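Long-range contact in dTDP-4-dehydrorhamnose reductase (Yersinia enterocolitica, PDB 5U9C), which probably reduces dTDP-4-dehydro-L-rhamnose to dTDP-L-rhamnose with NADPH, the closing step in making this activated sugar for carbohydrate biosynthesis: residues D68-E73 and L252-P257. Numbering follows the deposited sequence.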
loop_
_atom_site.group_PDB
_atom_site.type_symbol
_atom_site.label_atom_id
_atom_site.label_comp_id
_atom_site.label_asym_id
_atom_site.label_seq_id
_atom_site.Cartn_x
_atom_site.Cartn_y
_atom_site.Cartn_z
ATOM N N ASP D 68 -3.914 0.820 -28.058
ATOM C CA ASP D 68 -5.219 0.423 -27.496
ATOM C C ASP D 68 -4.896 -0.196 -26.127
ATOM O O ASP D 68 -4.505 -1.354 -26.023
ATOM C CB ASP D 68 -5.925 -0.582 -28.418
ATOM C CG ASP D 68 -7.290 -0.989 -27.905
ATOM O OD1 ASP D 68 -7.531 -0.941 -26.668
ATOM O OD2 ASP D 68 -8.121 -1.377 -28.745
ATOM N N VAL D 69 -5.033 0.622 -25.091
ATOM C CA VAL D 69 -4.707 0.232 -23.713
ATOM C C VAL D 69 -5.424 -1.047 -23.237
ATOM O O VAL D 69 -4.835 -1.894 -22.555
ATOM C CB VAL D 69 -5.001 1.419 -22.748
ATOM C CG1 VAL D 69 -4.691 1.055 -21.308
ATOM C CG2 VAL D 69 -4.193 2.645 -23.172
ATOM N N ASP D 70 -6.691 -1.181 -23.606
ATOM C CA ASP D 70 -7.494 -2.323 -23.211
ATOM C C ASP D 70 -7.101 -3.604 -23.929
ATOM O O ASP D 70 -7.079 -4.697 -23.316
ATOM C CB ASP D 70 -8.953 -1.972 -23.390
ATOM C CG ASP D 70 -9.354 -0.820 -22.481
ATOM O OD1 ASP D 70 -9.161 -0.977 -21.250
ATOM O OD2 ASP D 70 -9.829 0.228 -22.996
ATOM N N LEU D 71 -6.766 -3.476 -25.210
ATOM C CA LEU D 71 -6.286 -4.624 -25.980
ATOM C C LEU D 71 -4.963 -5.100 -25.345
ATOM O O LEU D 71 -4.745 -6.301 -25.191
ATOM C CB LEU D 71 -6.088 -4.259 -27.452
ATOM C CG LEU D 71 -5.459 -5.324 -28.362
ATOM C CD1 LEU D 71 -6.330 -6.571 -28.377
ATOM C CD2 LEU D 71 -5.272 -4.766 -29.770
ATOM N N CYS D 72 -4.111 -4.149 -24.946
ATOM C CA CYS D 72 -2.829 -4.485 -24.297
ATOM C C CYS D 72 -3.031 -5.267 -23.011
ATOM O O CYS D 72 -2.219 -6.144 -22.700
ATOM C CB CYS D 72 -2.001 -3.243 -23.993
ATOM S SG CYS D 72 -1.251 -2.425 -25.422
ATOM N N GLU D 73 -4.097 -4.947 -22.257
ATOM C CA GLU D 73 -4.407 -5.681 -21.030
ATOM C C GLU D 73 -4.893 -7.117 -21.323
ATOM O O GLU D 73 -4.462 -8.062 -20.660
ATOM C CB GLU D 73 -5.447 -4.956 -20.189
ATOM C CG GLU D 73 -5.447 -5.374 -18.738
ATOM C CD GLU D 73 -4.226 -4.868 -17.967
ATOM O OE1 GLU D 73 -3.407 -4.102 -18.520
ATOM O OE2 GLU D 73 -4.085 -5.245 -16.800
ATOM N N LEU D 252 -13.943 -1.287 -18.556
ATOM C CA LEU D 252 -12.818 -1.416 -19.470
ATOM C C LEU D 252 -11.891 -2.499 -18.941
ATOM O O LEU D 252 -11.882 -2.753 -17.752
ATOM C CB LEU D 252 -12.066 -0.095 -19.537
ATOM C CG LEU D 252 -12.847 1.139 -20.015
ATOM C CD1 LEU D 252 -12.107 2.422 -19.638
ATOM C CD2 LEU D 252 -13.147 1.076 -21.502
ATOM N N SER D 253 -11.134 -3.154 -19.818
ATOM C CA SER D 253 -10.219 -4.225 -19.384
ATOM C C SER D 253 -9.050 -3.712 -18.539
ATOM O O SER D 253 -8.707 -4.297 -17.529
ATOM C CB SER D 253 -9.637 -4.946 -20.594
ATOM O OG SER D 253 -10.623 -5.640 -21.302
ATOM N N ALA D 254 -8.448 -2.610 -18.965
ATOM C CA ALA D 254 -7.266 -2.096 -18.304
ATOM C C ALA D 254 -7.568 -1.178 -17.142
ATOM O O ALA D 254 -8.349 -0.254 -17.295
ATOM C CB ALA D 254 -6.404 -1.345 -19.296
ATOM N N PRO D 255 -6.929 -1.425 -15.990
ATOM C CA PRO D 255 -7.058 -0.504 -14.867
ATOM C C PRO D 255 -6.534 0.886 -15.264
ATOM O O PRO D 255 -5.528 0.986 -15.991
ATOM C CB PRO D 255 -6.097 -1.081 -13.805
ATOM C CG PRO D 255 -5.798 -2.463 -14.210
ATOM C CD PRO D 255 -6.065 -2.584 -15.678
ATOM N N ARG D 256 -7.215 1.935 -14.816
ATOM C CA ARG D 256 -6.788 3.314 -15.065
ATOM C C ARG D 256 -6.483 3.943 -13.684
ATOM O O ARG D 256 -7.220 3.726 -12.725
ATOM C CB ARG D 256 -7.864 4.144 -15.776
ATOM C CG ARG D 256 -8.367 3.654 -17.135
ATOM C CD ARG D 256 -7.254 3.456 -18.130
ATOM N NE ARG D 256 -7.707 3.510 -19.523
ATOM C CZ ARG D 256 -8.316 2.533 -20.189
ATOM N NH1 ARG D 256 -8.643 2.733 -21.449
ATOM N NH2 ARG D 256 -8.622 1.374 -19.615
ATOM N N PRO D 257 -5.400 4.715 -13.574
ATOM C CA PRO D 257 -5.087 5.317 -12.263
ATOM C C PRO D 257 -6.016 6.493 -11.955
ATOM O O PRO D 257 -6.700 6.981 -12.854
ATOM C CB PRO D 257 -3.647 5.815 -12.447
ATOM C CG PRO D 257 -3.543 6.088 -13.923
ATOM C CD PRO D 257 -4.487 5.173 -14.639
#
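Asp-70, in the first turn of helix 69-74, meets Ala-254 and Arg-256 of a loop without regular structure, a worked example of one carboxylate organising an irregular chain. Its CB lies against CB of Ser-253, and with CG anti to the carbonyl carbon (chi1 -63°) the carboxylate reaches beyond the helix to the loop. OD1 takes two bonds: Ala-254 N, 2.9 Å from Asp-70 OD1, approaches nearly along the C-O axis with an almost straight N-H, while Arg-256 NH2, also 2.9 Å from Asp-70 OD1, comes in on the syn side, somewhat out of the carboxylate plane. Leu-252 CB touches the same oxygen. Asp-70 OD2 accepts a nearly straight bond from Arg-256 NH1 at 3.2 Å, from above the carboxylate plane but in that of the guanidinium, and Leu-252 CD2 lies beside it. The salt bridge is thus end-on and two-pronged but twisted, the carboxylate and guanidinium planes lying 46° apart. Arg-256 NH2 also donates to Ala-254 O at 2.8 Å, within its own loop, which further fixes the rotation of the guanidinium. Leu-252 CD1 lies over the rim of one face of that group, and Val-69 CG1 sits over the centre of the other.

Besides facing the guanidinium, Val-69 CG1 packs on Ala-254 CB at 3.6 Å. Glu-73, one turn along from Val-69, lays its CG against Ser-253 O and brings OE2 to within 3.5 Å of Pro-255 CD, while its OE1 accepts from Tyr-129 N at the start of helix 129-144. Ser-253 OG bonds to Ser-248 O of the second subunit, placing the loop beside a subunit interface.

Asp-68 caps the helix, its OD1 accepting from Leu-71 N. Since Arg-256 contributes to an (R)-malate site, unoccupied in this chain, Asp-70 probably serves as a second-shell residue that helps to orient this arginine in a Rossmann-type, extended short-chain reductase fold.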